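Xylosidase (Xanthomonas axonopodis pv. citri, PDB 6XN2) probably hydrolyses xylan-derived oligosaccharides as a family GH43 glycoside hydrolase, here holding a xylose-based ligand in its pocket. Local coordinates at residues R267-Y272 against L342-D347; S52-D57 against G258-Q263; L193-D198 against T204-V209. All blocks are in the same frame, centred on the assembly; numbering follows the deposited sequence.

Interaction 1: R267-Y272 against L342-D347; sequences RYYLSY and LAHAAD
Y269 and H344 adopt nearly the same first torsion, and it brings their rings together. In each, CG is turned away from the carbonyl carbon, with chi1 -70° in Y269 and -68° in H344. The side chains come from opposite sides and overlap at their ends. H344 then presents a ring edge to one face of Y269, a T-shaped pair. The centroids are 5.2 Å apart and the planes stand at 72°. CD2 of H344 does the touching, 3.9 Å from OH of Y269 and 4.0 Å from its CE2. NE2 of H344 sits 4.2 Å above the plane of the Y269 ring, displaced toward the rim.

Y269 lies on strand 267-273, next to strand 257-264 in one blade of the five-bladed beta-propeller of GH43 enzymes. H344 comes from the loop that follows strand 336-342. The contact therefore packs a late loop of the fold onto that blade. H262 links the pair a second time, since its ring stacks on Y269 and its NE2 hydrogen-bonds to NE2 of H344. H264 stacks on H344.

Both polar ends look beyond the pair. OH of Y269 bonds to the carbonyl oxygen of G348. The bond between the two histidine NE2 atoms needs one nitrogen without a proton, so H262 and H344 are probably not both positively charged.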
loop_
_atom_site.group_PDB
_atom_site.type_symbol
_atom_site.label_atom_id
_atom_site.label_comp_id
_atom_site.label_asym_id
_atom_site.label_seq_id
_atom_site.Cartn_x
_atom_site.Cartn_y
_atom_site.Cartn_z
ATOM N N ARG A 267 -3.074 -0.107 19.923
ATOM C CA ARG A 267 -1.726 -0.001 19.349
ATOM C C ARG A 267 -1.850 0.285 17.862
ATOM O O ARG A 267 -2.901 0.056 17.295
ATOM C CB ARG A 267 -0.976 -1.308 19.569
ATOM C CG ARG A 267 -0.263 -1.365 20.904
ATOM C CD ARG A 267 1.184 -1.738 20.716
ATOM N NE ARG A 267 1.836 -1.346 21.942
ATOM C CZ ARG A 267 3.132 -1.159 22.083
ATOM N NH1 ARG A 267 3.958 -1.352 21.069
ATOM N NH2 ARG A 267 3.606 -0.798 23.258
ATOM N N TYR A 268 -0.799 0.862 17.312
ATOM C CA TYR A 268 -0.713 1.098 15.878
ATOM C C TYR A 268 0.100 -0.012 15.242
ATOM O O TYR A 268 1.164 -0.366 15.743
ATOM C CB TYR A 268 -0.082 2.459 15.585
ATOM C CG TYR A 268 -0.933 3.613 16.062
ATOM C CD1 TYR A 268 -0.810 4.106 17.354
ATOM C CD2 TYR A 268 -1.872 4.202 15.220
ATOM C CE1 TYR A 268 -1.602 5.158 17.799
ATOM C CE2 TYR A 268 -2.662 5.261 15.653
ATOM C CZ TYR A 268 -2.519 5.732 16.943
ATOM O OH TYR A 268 -3.308 6.778 17.372
ATOM N N TYR A 269 -0.411 -0.565 14.150
ATOM C CA TYR A 269 0.276 -1.619 13.420
ATOM C C TYR A 269 0.762 -1.074 12.089
ATOM O O TYR A 269 -0.049 -0.735 11.233
ATOM C CB TYR A 269 -0.650 -2.817 13.169
ATOM C CG TYR A 269 -1.021 -3.633 14.387
ATOM C CD1 TYR A 269 -1.895 -3.133 15.346
ATOM C CD2 TYR A 269 -0.532 -4.924 14.556
ATOM C CE1 TYR A 269 -2.247 -3.885 16.458
ATOM C CE2 TYR A 269 -0.879 -5.683 15.661
ATOM C CZ TYR A 269 -1.734 -5.161 16.609
ATOM O OH TYR A 269 -2.082 -5.911 17.711
ATOM N N LEU A 270 2.075 -0.960 11.930
ATOM C CA LEU A 270 2.659 -0.594 10.647
ATOM C C LEU A 270 3.030 -1.858 9.895
ATOM O O LEU A 270 3.807 -2.658 10.397
ATOM C CB LEU A 270 3.904 0.279 10.835
ATOM C CG LEU A 270 4.730 0.489 9.567
ATOM C CD1 LEU A 270 3.934 1.355 8.599
ATOM C CD2 LEU A 270 6.072 1.122 9.893
ATOM N N SER A 271 2.478 -2.045 8.700
ATOM C CA SER A 271 2.852 -3.190 7.876
ATOM C C SER A 271 3.333 -2.700 6.512
ATOM O O SER A 271 2.980 -1.602 6.079
ATOM C CB SER A 271 1.687 -4.185 7.745
ATOM O OG SER A 271 0.463 -3.551 7.391
ATOM N N TYR A 272 4.183 -3.489 5.883
ATOM C CA TYR A 272 4.837 -3.103 4.674
ATOM C C TYR A 272 5.501 -4.233 3.916
ATOM O O TYR A 272 5.707 -5.268 4.432
ATOM C CB TYR A 272 5.967 -2.151 5.055
ATOM C CG TYR A 272 6.909 -2.706 6.076
ATOM C CD1 TYR A 272 8.011 -3.429 5.704
ATOM C CD2 TYR A 272 6.697 -2.517 7.389
ATOM C CE1 TYR A 272 8.863 -3.944 6.612
ATOM C CE2 TYR A 272 7.546 -3.027 8.315
ATOM C CZ TYR A 272 8.639 -3.746 7.916
ATOM O OH TYR A 272 9.479 -4.247 8.826
ATOM N N LEU A 342 -7.938 -12.271 8.341
ATOM C CA LEU A 342 -6.793 -12.045 9.172
ATOM C C LEU A 342 -7.178 -12.021 10.620
ATOM O O LEU A 342 -8.203 -11.539 10.983
ATOM C CB LEU A 342 -6.110 -10.738 8.795
ATOM C CG LEU A 342 -4.946 -10.179 9.581
ATOM C CD1 LEU A 342 -4.055 -9.370 8.713
ATOM C CD2 LEU A 342 -5.428 -9.321 10.710
ATOM N N ALA A 343 -6.306 -12.567 11.436
ATOM C CA ALA A 343 -6.522 -12.654 12.839
ATOM C C ALA A 343 -5.471 -12.074 13.740
ATOM O O ALA A 343 -4.316 -12.344 13.569
ATOM C CB ALA A 343 -6.655 -14.108 13.194
ATOM N N HIS A 344 -5.904 -11.333 14.738
ATOM C CA HIS A 344 -5.018 -10.842 15.751
ATOM C C HIS A 344 -5.176 -11.803 16.881
ATOM O O HIS A 344 -6.267 -12.139 17.251
ATOM C CB HIS A 344 -5.449 -9.499 16.283
ATOM C CG HIS A 344 -5.330 -8.399 15.303
ATOM N ND1 HIS A 344 -6.343 -8.059 14.448
ATOM C CD2 HIS A 344 -4.312 -7.570 15.029
ATOM C CE1 HIS A 344 -5.962 -7.047 13.709
ATOM N NE2 HIS A 344 -4.729 -6.746 14.032
ATOM N N ALA A 345 -4.088 -12.211 17.478
ATOM C CA ALA A 345 -4.186 -13.099 18.591
ATOM C C ALA A 345 -4.372 -12.304 19.864
ATOM O O ALA A 345 -4.254 -11.116 19.875
ATOM C CB ALA A 345 -2.953 -13.942 18.691
ATOM N N ALA A 346 -4.646 -12.991 20.952
ATOM C CA ALA A 346 -4.841 -12.344 22.239
ATOM C C ALA A 346 -3.685 -11.457 22.657
ATOM O O ALA A 346 -3.879 -10.479 23.315
ATOM C CB ALA A 346 -5.075 -13.394 23.287
ATOM N N ASP A 347 -2.487 -11.779 22.208
ATOM C CA ASP A 347 -1.304 -11.011 22.579
ATOM C C ASP A 347 -0.991 -9.918 21.554
ATOM O O ASP A 347 0.091 -9.327 21.566
ATOM C CB ASP A 347 -0.103 -11.944 22.751
ATOM C CG ASP A 347 0.332 -12.595 21.448
ATOM O OD1 ASP A 347 -0.444 -12.576 20.471
ATOM O OD2 ASP A 347 1.457 -13.136 21.406
#

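Interaction 2: S52-D57 against G258-Q263; sequences SAHVFD and GPWVHQ
Strand 52-56 and strand 258-263 run in roughly the same direction, 24° apart, with their axes 10.3 Å apart at closest approach. Backbones at that separation do not pair, and the indole of W260 spans the gap. CG of W260 is anti to the backbone N (chi1 -179°), and the six-membered ring reaches strand 52-56. Its far corner meets three residues in a row. CZ3 lies 3.6 Å from OG of S52. CH2 lies 3.5 Å from the carbonyl O of A53 and 3.7 Å from NE2 of H54. The H54 and W260 rings meet at an intermediate tilt of 58°, with centroids 5.5 Å apart.

Strands 47-56 and 257-264 are the inner edge strands of two different blades of the five-bladed beta-propeller of GH43 enzymes. By chain order these blades are not neighbours, so W260 reaches across the middle of the propeller. Strands 121-125 and 310-314 lie beside it.

The polar atoms around the indole are bonded to other parts of the chain. NE1 of W260 bonds to the carbonyl oxygen of I311, OG of S52 to that of P120, and NE2 of H54 to a carboxylate oxygen of D121. The D121 bond helps fix how the imidazole is turned. ND1 of H54 holds a glycerol, probably from the crystallisation liquor. A calcium ion lies about 4 Å from the nearest side-chain atom of S52.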
loop_
_atom_site.group_PDB
_atom_site.type_symbol
_atom_site.label_atom_id
_atom_site.label_comp_id
_atom_site.label_asym_id
_atom_site.label_seq_id
_atom_site.Cartn_x
_atom_site.Cartn_y
_atom_site.Cartn_z
ATOM N N SER A 52 -6.182 -1.090 -1.580
ATOM C CA SER A 52 -6.356 -0.316 -0.380
ATOM C C SER A 52 -7.823 -0.409 -0.016
ATOM O O SER A 52 -8.631 0.183 -0.634
ATOM C CB SER A 52 -5.937 1.117 -0.607
ATOM O OG SER A 52 -4.556 1.271 -0.565
ATOM N N ALA A 53 -8.119 -1.171 1.022
ATOM C CA ALA A 53 -9.521 -1.416 1.402
ATOM C C ALA A 53 -9.969 -0.487 2.517
ATOM O O ALA A 53 -9.243 -0.307 3.464
ATOM C CB ALA A 53 -9.695 -2.842 1.805
ATOM N N HIS A 54 -11.168 0.056 2.355
ATOM C CA HIS A 54 -11.749 0.943 3.384
ATOM C C HIS A 54 -13.237 0.643 3.536
ATOM O O HIS A 54 -13.835 0.221 2.596
ATOM C CB HIS A 54 -11.584 2.396 2.960
ATOM C CG HIS A 54 -10.182 2.874 2.985
ATOM N ND1 HIS A 54 -9.673 3.554 4.031
ATOM C CD2 HIS A 54 -9.195 2.782 2.088
ATOM C CE1 HIS A 54 -8.432 3.850 3.789
ATOM N NE2 HIS A 54 -8.115 3.382 2.623
ATOM N N VAL A 55 -13.763 0.865 4.726
ATOM C CA VAL A 55 -15.221 0.749 4.947
ATOM C C VAL A 55 -15.745 2.177 4.972
ATOM O O VAL A 55 -15.480 2.870 5.929
ATOM C CB VAL A 55 -15.584 0.017 6.241
ATOM C CG1 VAL A 55 -17.054 0.188 6.533
ATOM C CG2 VAL A 55 -15.231 -1.449 6.166
ATOM N N PHE A 56 -16.394 2.570 3.891
ATOM C CA PHE A 56 -16.983 3.913 3.757
ATOM C C PHE A 56 -18.476 3.733 3.545
ATOM O O PHE A 56 -18.871 2.903 2.778
ATOM C CB PHE A 56 -16.428 4.619 2.528
ATOM C CG PHE A 56 -14.977 4.991 2.613
ATOM C CD1 PHE A 56 -14.390 5.285 3.823
ATOM C CD2 PHE A 56 -14.199 5.054 1.483
ATOM C CE1 PHE A 56 -13.055 5.628 3.898
ATOM C CE2 PHE A 56 -12.868 5.402 1.565
ATOM C CZ PHE A 56 -12.303 5.699 2.767
ATOM N N ASP A 57 -19.252 4.490 4.295
ATOM C CA ASP A 57 -20.686 4.478 4.145
ATOM C C ASP A 57 -21.308 3.071 4.204
ATOM O O ASP A 57 -22.125 2.723 3.403
ATOM C CB ASP A 57 -21.074 5.238 2.872
ATOM C CG ASP A 57 -20.547 6.653 2.867
ATOM O OD1 ASP A 57 -20.736 7.323 3.886
ATOM O OD2 ASP A 57 -19.937 7.096 1.896
ATOM N N GLY A 258 5.216 0.393 0.114
ATOM C CA GLY A 258 3.823 0.153 0.469
ATOM C C GLY A 258 3.430 0.091 1.937
ATOM O O GLY A 258 2.848 -0.913 2.371
ATOM N N PRO A 259 3.663 1.146 2.696
ATOM C CA PRO A 259 3.278 1.125 4.091
ATOM C C PRO A 259 1.781 1.132 4.294
ATOM O O PRO A 259 1.067 1.589 3.497
ATOM C CB PRO A 259 3.849 2.422 4.631
ATOM C CG PRO A 259 3.925 3.304 3.491
ATOM C CD PRO A 259 4.144 2.459 2.288
ATOM N N TRP A 260 1.342 0.567 5.386
ATOM C CA TRP A 260 -0.069 0.593 5.753
ATOM C C TRP A 260 -0.122 0.608 7.259
ATOM O O TRP A 260 0.681 -0.058 7.909
ATOM C CB TRP A 260 -0.826 -0.617 5.190
ATOM C CG TRP A 260 -2.307 -0.633 5.533
ATOM C CD1 TRP A 260 -2.885 -1.184 6.647
ATOM C CD2 TRP A 260 -3.384 -0.076 4.758
ATOM N NE1 TRP A 260 -4.248 -1.003 6.609
ATOM C CE2 TRP A 260 -4.582 -0.325 5.464
ATOM C CE3 TRP A 260 -3.454 0.601 3.533
ATOM C CZ2 TRP A 260 -5.833 0.079 4.987
ATOM C CZ3 TRP A 260 -4.691 1.009 3.064
ATOM C CH2 TRP A 260 -5.868 0.742 3.787
ATOM N N VAL A 261 -1.049 1.379 7.820
ATOM C CA VAL A 261 -1.193 1.415 9.269
ATOM C C VAL A 261 -2.643 1.173 9.651
ATOM O O VAL A 261 -3.554 1.756 9.069
ATOM C CB VAL A 261 -0.706 2.756 9.871
ATOM C CG1 VAL A 261 -0.917 2.783 11.386
ATOM C CG2 VAL A 261 0.772 2.976 9.556
ATOM N N HIS A 262 -2.861 0.288 10.615
ATOM C CA HIS A 262 -4.195 0.129 11.170
ATOM C C HIS A 262 -4.132 0.128 12.699
ATOM O O HIS A 262 -3.083 -0.144 13.301
ATOM C CB HIS A 262 -4.875 -1.144 10.627
ATOM C CG HIS A 262 -4.382 -2.420 11.238
ATOM N ND1 HIS A 262 -3.327 -3.141 10.718
ATOM C CD2 HIS A 262 -4.826 -3.122 12.308
ATOM C CE1 HIS A 262 -3.132 -4.222 11.453
ATOM N NE2 HIS A 262 -4.025 -4.232 12.426
ATOM N N GLN A 263 -5.253 0.436 13.318
ATOM C CA GLN A 263 -5.353 0.464 14.743
ATOM C C GLN A 263 -6.096 -0.744 15.270
ATOM O O GLN A 263 -7.094 -1.114 14.762
ATOM C CB GLN A 263 -6.079 1.721 15.213
ATOM C CG GLN A 263 -5.271 2.982 15.152
ATOM C CD GLN A 263 -6.001 4.172 15.711
ATOM O OE1 GLN A 263 -6.803 4.742 15.070
ATOM N NE2 GLN A 263 -5.696 4.527 16.921
#

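Interaction 3: L193-D198 against T204-V209; sequences LQHYRD and THQEPV
H195, R197 and H205 carry the tight part of this contact, where the turn at 193-198 meets the loop 204-209. O of H205 lies 2.9 Å from CD2 of H195, and CB of H205 lies 3.4 Å from O of H195. CG of R197 lies over one face of the H205 ring, a CH-pi contact 3.5 Å from the centroid. The R197 chain bends at chi2 (-65°), carrying the guanidinium back past the imidazole. There NH2 donates to O of Q206 at 2.8 Å, with an angle of 159°. NH1 bonds to O of Q194 and O of Y196. CB of Q194 packs on N of E207.

The outer ends are looser. At one, OE1 of Q206 stays 3.8 Å from NE2 of H195, without a bond. A water there gives OE1 a weak bond and accepts from NE2 of Q194, which also bonds to O of W189. At the other end a second water joins NE2 of H205 to O of R197.

O of Q194 lies 3.3 Å from O of H205 and 3.5 Å from O of Q206, all acceptors. The guanidinium binds O of Q194 and O of Q206, and its charge probably offsets the repulsion between those two.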
loop_
_atom_site.group_PDB
_atom_site.type_symbol
_atom_site.label_atom_id
_atom_site.label_comp_id
_atom_site.label_asym_id
_atom_site.label_seq_id
_atom_site.Cartn_x
_atom_site.Cartn_y
_atom_site.Cartn_z
ATOM N N LEU A 193 12.570 6.800 -2.885
ATOM C CA LEU A 193 12.710 7.325 -1.520
ATOM C C LEU A 193 14.178 7.470 -1.090
ATOM O O LEU A 193 14.513 8.305 -0.247
ATOM C CB LEU A 193 11.960 6.428 -0.525
ATOM C CG LEU A 193 12.060 6.742 0.975
ATOM C CD1 LEU A 193 11.429 8.094 1.319
ATOM C CD2 LEU A 193 11.417 5.633 1.800
ATOM N N GLN A 194 15.047 6.661 -1.688
ATOM C CA GLN A 194 16.468 6.660 -1.345
ATOM C C GLN A 194 17.164 7.959 -1.744
ATOM O O GLN A 194 18.250 8.254 -1.250
ATOM C CB GLN A 194 17.171 5.470 -2.004
ATOM C CG GLN A 194 17.284 5.550 -3.522
ATOM C CD GLN A 194 16.059 5.023 -4.250
ATOM O OE1 GLN A 194 14.985 4.852 -3.665
ATOM N NE2 GLN A 194 16.217 4.765 -5.539
ATOM N N HIS A 195 16.538 8.728 -2.635
ATOM C CA HIS A 195 17.095 10.010 -3.064
ATOM C C HIS A 195 16.720 11.182 -2.161
ATOM O O HIS A 195 17.014 12.335 -2.488
ATOM C CB HIS A 195 16.663 10.319 -4.492
ATOM C CG HIS A 195 17.349 9.472 -5.513
ATOM N ND1 HIS A 195 16.686 8.532 -6.272
ATOM C CD2 HIS A 195 18.650 9.408 -5.887
ATOM C CE1 HIS A 195 17.546 7.932 -7.075
ATOM N NE2 HIS A 195 18.745 8.442 -6.858
ATOM N N TYR A 196 16.083 10.914 -1.051
ATOM C CA TYR A 196 15.662 11.960 -0.157
ATOM C C TYR A 196 16.149 11.811 1.270
ATOM O O TYR A 196 16.242 10.752 1.741
ATOM C CB TYR A 196 14.145 12.014 -0.121
ATOM C CG TYR A 196 13.500 12.301 -1.430
ATOM C CD1 TYR A 196 13.290 11.322 -2.353
ATOM C CD2 TYR A 196 13.082 13.561 -1.728
ATOM C CE1 TYR A 196 12.709 11.605 -3.551
ATOM C CE2 TYR A 196 12.500 13.840 -2.898
ATOM C CZ TYR A 196 12.322 12.865 -3.817
ATOM O OH TYR A 196 11.744 13.187 -4.973
ATOM N N ARG A 197 16.477 12.921 1.907
ATOM C CA ARG A 197 16.822 12.985 3.306
ATOM C C ARG A 197 16.161 14.247 3.810
ATOM O O ARG A 197 16.261 15.224 3.184
ATOM C CB ARG A 197 18.302 13.044 3.558
ATOM C CG ARG A 197 19.086 11.880 3.050
ATOM C CD ARG A 197 18.742 10.616 3.740
ATOM N NE ARG A 197 19.683 9.570 3.432
ATOM C CZ ARG A 197 19.616 8.818 2.368
ATOM N NH1 ARG A 197 18.654 8.982 1.516
ATOM N NH2 ARG A 197 20.521 7.913 2.164
ATOM N N ASP A 198 15.485 14.159 4.920
ATOM C CA ASP A 198 14.805 15.262 5.520
ATOM C C ASP A 198 13.924 16.001 4.534
ATOM O O ASP A 198 14.055 17.191 4.481
ATOM C CB ASP A 198 15.805 16.221 6.201
ATOM C CG ASP A 198 16.678 15.536 7.248
ATOM O OD1 ASP A 198 16.168 14.797 8.072
ATOM O OD2 ASP A 198 17.886 15.746 7.245
ATOM N N THR A 204 22.716 12.600 -5.552
ATOM C CA THR A 204 23.750 11.751 -4.962
ATOM C C THR A 204 23.272 11.039 -3.697
ATOM O O THR A 204 24.011 10.243 -3.119
ATOM C CB THR A 204 25.026 12.550 -4.623
ATOM O OG1 THR A 204 24.762 13.455 -3.545
ATOM C CG2 THR A 204 25.509 13.326 -5.838
ATOM N N HIS A 205 22.051 11.334 -3.258
ATOM C CA HIS A 205 21.433 10.562 -2.183
ATOM C C HIS A 205 21.189 9.130 -2.659
ATOM O O HIS A 205 20.445 8.909 -3.609
ATOM C CB HIS A 205 20.105 11.183 -1.739
ATOM C CG HIS A 205 20.236 12.306 -0.754
ATOM N ND1 HIS A 205 21.409 12.593 -0.093
ATOM C CD2 HIS A 205 19.324 13.207 -0.314
ATOM C CE1 HIS A 205 21.218 13.631 0.709
ATOM N NE2 HIS A 205 19.963 14.020 0.593
ATOM N N GLN A 206 21.778 8.156 -2.024
ATOM C CA GLN A 206 21.524 6.780 -2.400
ATOM C C GLN A 206 21.030 5.988 -1.228
ATOM O O GLN A 206 21.023 6.467 -0.146
ATOM C CB GLN A 206 22.747 6.128 -3.004
ATOM C CG GLN A 206 23.309 6.872 -4.179
ATOM C CD GLN A 206 22.431 6.874 -5.405
ATOM O OE1 GLN A 206 21.481 6.137 -5.509
ATOM N NE2 GLN A 206 22.755 7.733 -6.339
ATOM N N GLU A 207 20.599 4.766 -1.480
ATOM C CA GLU A 207 20.112 3.880 -0.455
ATOM C C GLU A 207 21.242 3.566 0.469
ATOM O O GLU A 207 22.306 3.315 0.037
ATOM C CB GLU A 207 19.646 2.581 -1.089
ATOM C CG GLU A 207 18.919 1.652 -0.179
ATOM C CD GLU A 207 18.588 0.322 -0.809
ATOM O OE1 GLU A 207 18.147 0.277 -1.933
ATOM O OE2 GLU A 207 18.775 -0.674 -0.144
ATOM N N PRO A 208 20.986 3.543 1.762
ATOM C CA PRO A 208 22.033 3.229 2.713
ATOM C C PRO A 208 22.450 1.761 2.661
ATOM O O PRO A 208 21.687 0.942 2.250
ATOM C CB PRO A 208 21.393 3.549 4.044
ATOM C CG PRO A 208 19.957 3.557 3.795
ATOM C CD PRO A 208 19.754 3.970 2.416
ATOM N N VAL A 209 23.652 1.458 3.105
ATOM C CA VAL A 209 24.150 0.098 3.088
ATOM C C VAL A 209 24.760 -0.337 4.385
ATOM O O VAL A 209 25.061 0.462 5.215
ATOM C CB VAL A 209 25.243 -0.094 2.011
ATOM C CG1 VAL A 209 24.688 0.132 0.634
ATOM C CG2 VAL A 209 26.404 0.828 2.252
HETATM O O HOH W 1 18.865 4.939 -7.154
HETATM O O HOH W 2 18.465 16.388 1.175
#

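Overall arrangement
Interactions 1 and 2 adjoin, with centres 13 Å apart. Strands 257-264 and 267-273 are neighbours in one sheet, where N of S271 lies 2.8 Å from O of W260 and N of Y269 lies 2.8 Å from O of H262. This sheet thus meets strand 47-56 through W260 and the loop 342-347 through Y269. Interaction 2 is nearer the active site: D50 and E257, both in the xylose pocket, sit just before its two segments. Interaction 3 is peripheral. Its centre is 27 Å from that of interaction 2 and 29 Å from that of interaction 1. Even so, the side chain of Q194 is about 11 Å from bound xylose.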